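Local coordinates for putative nucleoprotein (PDB 4EWC) that encapsidates the negative-strand RNA genome of infectious salmon anemia virus, forming the ribonucleoprotein that is the template for transcription and replication, at residues S148-M153 with N258-L263. Numbering follows the deposited sequence.
Sequences SLFIGM and NQCMAL
Phe150 of helix 142-162 reaches across to helix 253-269, where its ring is faced by Cys260 and met obliquely by Met261, a selenomethionine. The CH-pi part of the contact comes from Cys260: its CB sits over one face of the Phe150 ring, 3.7 Å from the centroid and 16° off the normal, displaced somewhat toward the rim. The ring is carried out to this position because Phe150 CG is anti to the backbone N (chi1 -178°), which projects the aromatic group out beside Cys260.

A Cys sulfur-aromatic contact and a Met-aromatic contact through the selenium accompany this, both oblique. Cys260 SG is 4.3 Å from the centroid of the Phe150 ring, nearest the CB end of the phenylalanine, whereas the selenium of Met261 lies farther off at 5.3 Å and 68° from the normal.

Apolar packing completes the join at both ends of the phenylalanine. Cys260 SG touches Phe150 CB at 3.5 Å, and at the far end Phe150 CZ meets Met261 CG at 4.0 Å, the two side chains crossing at about a right angle. Ser257 and Ile264 of helix 253-269 also touch Phe150, while Leu147 adds a second residue of helix 142-162 against Cys260, and Tyr304 packs on Met261.

All three residues are buried, and their side chains meet through carbon, sulfur and selenium. With no polar bond between the two segments, the pairing of these helices, distant in sequence, probably rests here on dispersion and weak aromatic contacts within the helical interior of the nucleoprotein.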
loop_
_atom_site.group_PDB
_atom_site.type_symbol
_atom_site.label_atom_id
_atom_site.label_comp_id
_atom_site.label_asym_id
_atom_site.label_seq_id
_atom_site.Cartn_x
_atom_site.Cartn_y
_atom_site.Cartn_z
ATOM N N SER A 148 9.530 0.914 -32.641
ATOM C CA SER A 148 10.778 1.675 -32.494
ATOM C C SER A 148 11.182 2.369 -33.781
ATOM O O SER A 148 11.747 3.469 -33.753
ATOM C CB SER A 148 11.935 0.804 -32.007
ATOM O OG SER A 148 11.760 0.432 -30.658
ATOM N N LEU A 149 10.914 1.720 -34.905
ATOM C CA LEU A 149 11.236 2.307 -36.198
ATOM C C LEU A 149 10.353 3.528 -36.414
ATOM O O LEU A 149 10.839 4.622 -36.730
ATOM C CB LEU A 149 11.028 1.290 -37.320
ATOM C CG LEU A 149 11.351 1.815 -38.712
ATOM C CD1 LEU A 149 12.721 2.464 -38.671
ATOM C CD2 LEU A 149 11.315 0.728 -39.761
ATOM N N PHE A 150 9.053 3.318 -36.228
ATOM C CA PHE A 150 8.060 4.376 -36.290
ATOM C C PHE A 150 8.478 5.569 -35.453
ATOM O O PHE A 150 8.497 6.692 -35.950
ATOM C CB PHE A 150 6.690 3.858 -35.830
ATOM C CG PHE A 150 5.588 4.882 -35.918
ATOM C CD1 PHE A 150 5.453 5.875 -34.956
ATOM C CD2 PHE A 150 4.677 4.837 -36.952
ATOM C CE1 PHE A 150 4.451 6.810 -35.052
ATOM C CE2 PHE A 150 3.670 5.759 -37.054
ATOM C CZ PHE A 150 3.554 6.747 -36.107
ATOM N N ILE A 151 8.791 5.334 -34.182
ATOM C CA ILE A 151 9.162 6.431 -33.296
ATOM C C ILE A 151 10.443 7.122 -33.774
ATOM O O ILE A 151 10.476 8.334 -33.937
ATOM C CB ILE A 151 9.286 5.988 -31.826
ATOM C CG1 ILE A 151 7.905 5.635 -31.272
ATOM C CG2 ILE A 151 9.897 7.108 -30.994
ATOM C CD1 ILE A 151 7.941 4.808 -29.993
ATOM N N GLY A 152 11.483 6.345 -34.037
ATOM C CA GLY A 152 12.727 6.891 -34.561
ATOM C C GLY A 152 12.629 7.739 -35.826
ATOM O O GLY A 152 13.490 8.595 -36.061
HETATM N N MSE A 153 11.592 7.511 -36.636
HETATM C CA MSE A 153 11.406 8.266 -37.878
HETATM C C MSE A 153 10.417 9.409 -37.726
HETATM O O MSE A 153 10.593 10.471 -38.328
HETATM C CB MSE A 153 11.004 7.353 -39.051
HETATM C CG MSE A 153 12.181 6.564 -39.604
HETATM SE SE MSE A 153 11.659 5.450 -41.116
HETATM C CE MSE A 153 11.313 6.856 -42.381
ATOM N N ASN A 258 -1.097 3.115 -38.012
ATOM C CA ASN A 258 -2.224 3.066 -37.104
ATOM C C ASN A 258 -2.019 2.159 -35.875
ATOM O O ASN A 258 -2.429 2.505 -34.768
ATOM C CB ASN A 258 -3.520 2.755 -37.858
ATOM C CG ASN A 258 -3.879 3.847 -38.858
ATOM O OD1 ASN A 258 -3.352 4.955 -38.780
ATOM N ND2 ASN A 258 -4.765 3.543 -39.796
ATOM N N GLN A 259 -1.361 1.022 -36.045
ATOM C CA GLN A 259 -1.050 0.186 -34.888
ATOM C C GLN A 259 -0.158 0.928 -33.881
ATOM O O GLN A 259 -0.429 0.917 -32.685
ATOM C CB GLN A 259 -0.382 -1.123 -35.325
ATOM C CG GLN A 259 -1.290 -2.055 -36.071
ATOM C CD GLN A 259 -0.569 -3.310 -36.534
ATOM O OE1 GLN A 259 0.476 -3.232 -37.175
ATOM N NE2 GLN A 259 -1.122 -4.472 -36.214
ATOM N N CYS A 260 0.897 1.563 -34.385
ATOM C CA CYS A 260 1.793 2.377 -33.576
ATOM C C CYS A 260 1.089 3.554 -32.897
ATOM O O CYS A 260 1.312 3.849 -31.712
ATOM C CB CYS A 260 2.944 2.908 -34.454
ATOM S SG CYS A 260 4.052 1.612 -35.132
HETATM N N MSE A 261 0.229 4.228 -33.646
HETATM C CA MSE A 261 -0.525 5.339 -33.076
HETATM C C MSE A 261 -1.492 4.843 -31.979
HETATM O O MSE A 261 -1.662 5.488 -30.970
HETATM C CB MSE A 261 -1.221 6.137 -34.180
HETATM C CG MSE A 261 -0.251 6.962 -35.012
HETATM SE SE MSE A 261 0.472 8.453 -33.905
HETATM C CE MSE A 261 -1.170 9.424 -33.663
ATOM N N ALA A 262 -2.066 3.665 -32.161
ATOM C CA ALA A 262 -2.864 3.064 -31.110
ATOM C C ALA A 262 -2.045 2.794 -29.843
ATOM O O ALA A 262 -2.519 3.027 -28.732
ATOM C CB ALA A 262 -3.538 1.777 -31.599
ATOM N N LEU A 263 -0.815 2.325 -30.006
ATOM C CA LEU A 263 0.023 1.983 -28.861
ATOM C C LEU A 263 0.459 3.232 -28.117
ATOM O O LEU A 263 0.462 3.273 -26.874
ATOM C CB LEU A 263 1.241 1.167 -29.304
ATOM C CG LEU A 263 0.888 -0.234 -29.809
ATOM C CD1 LEU A 263 2.101 -0.935 -30.422
ATOM C CD2 LEU A 263 0.332 -1.049 -28.654
#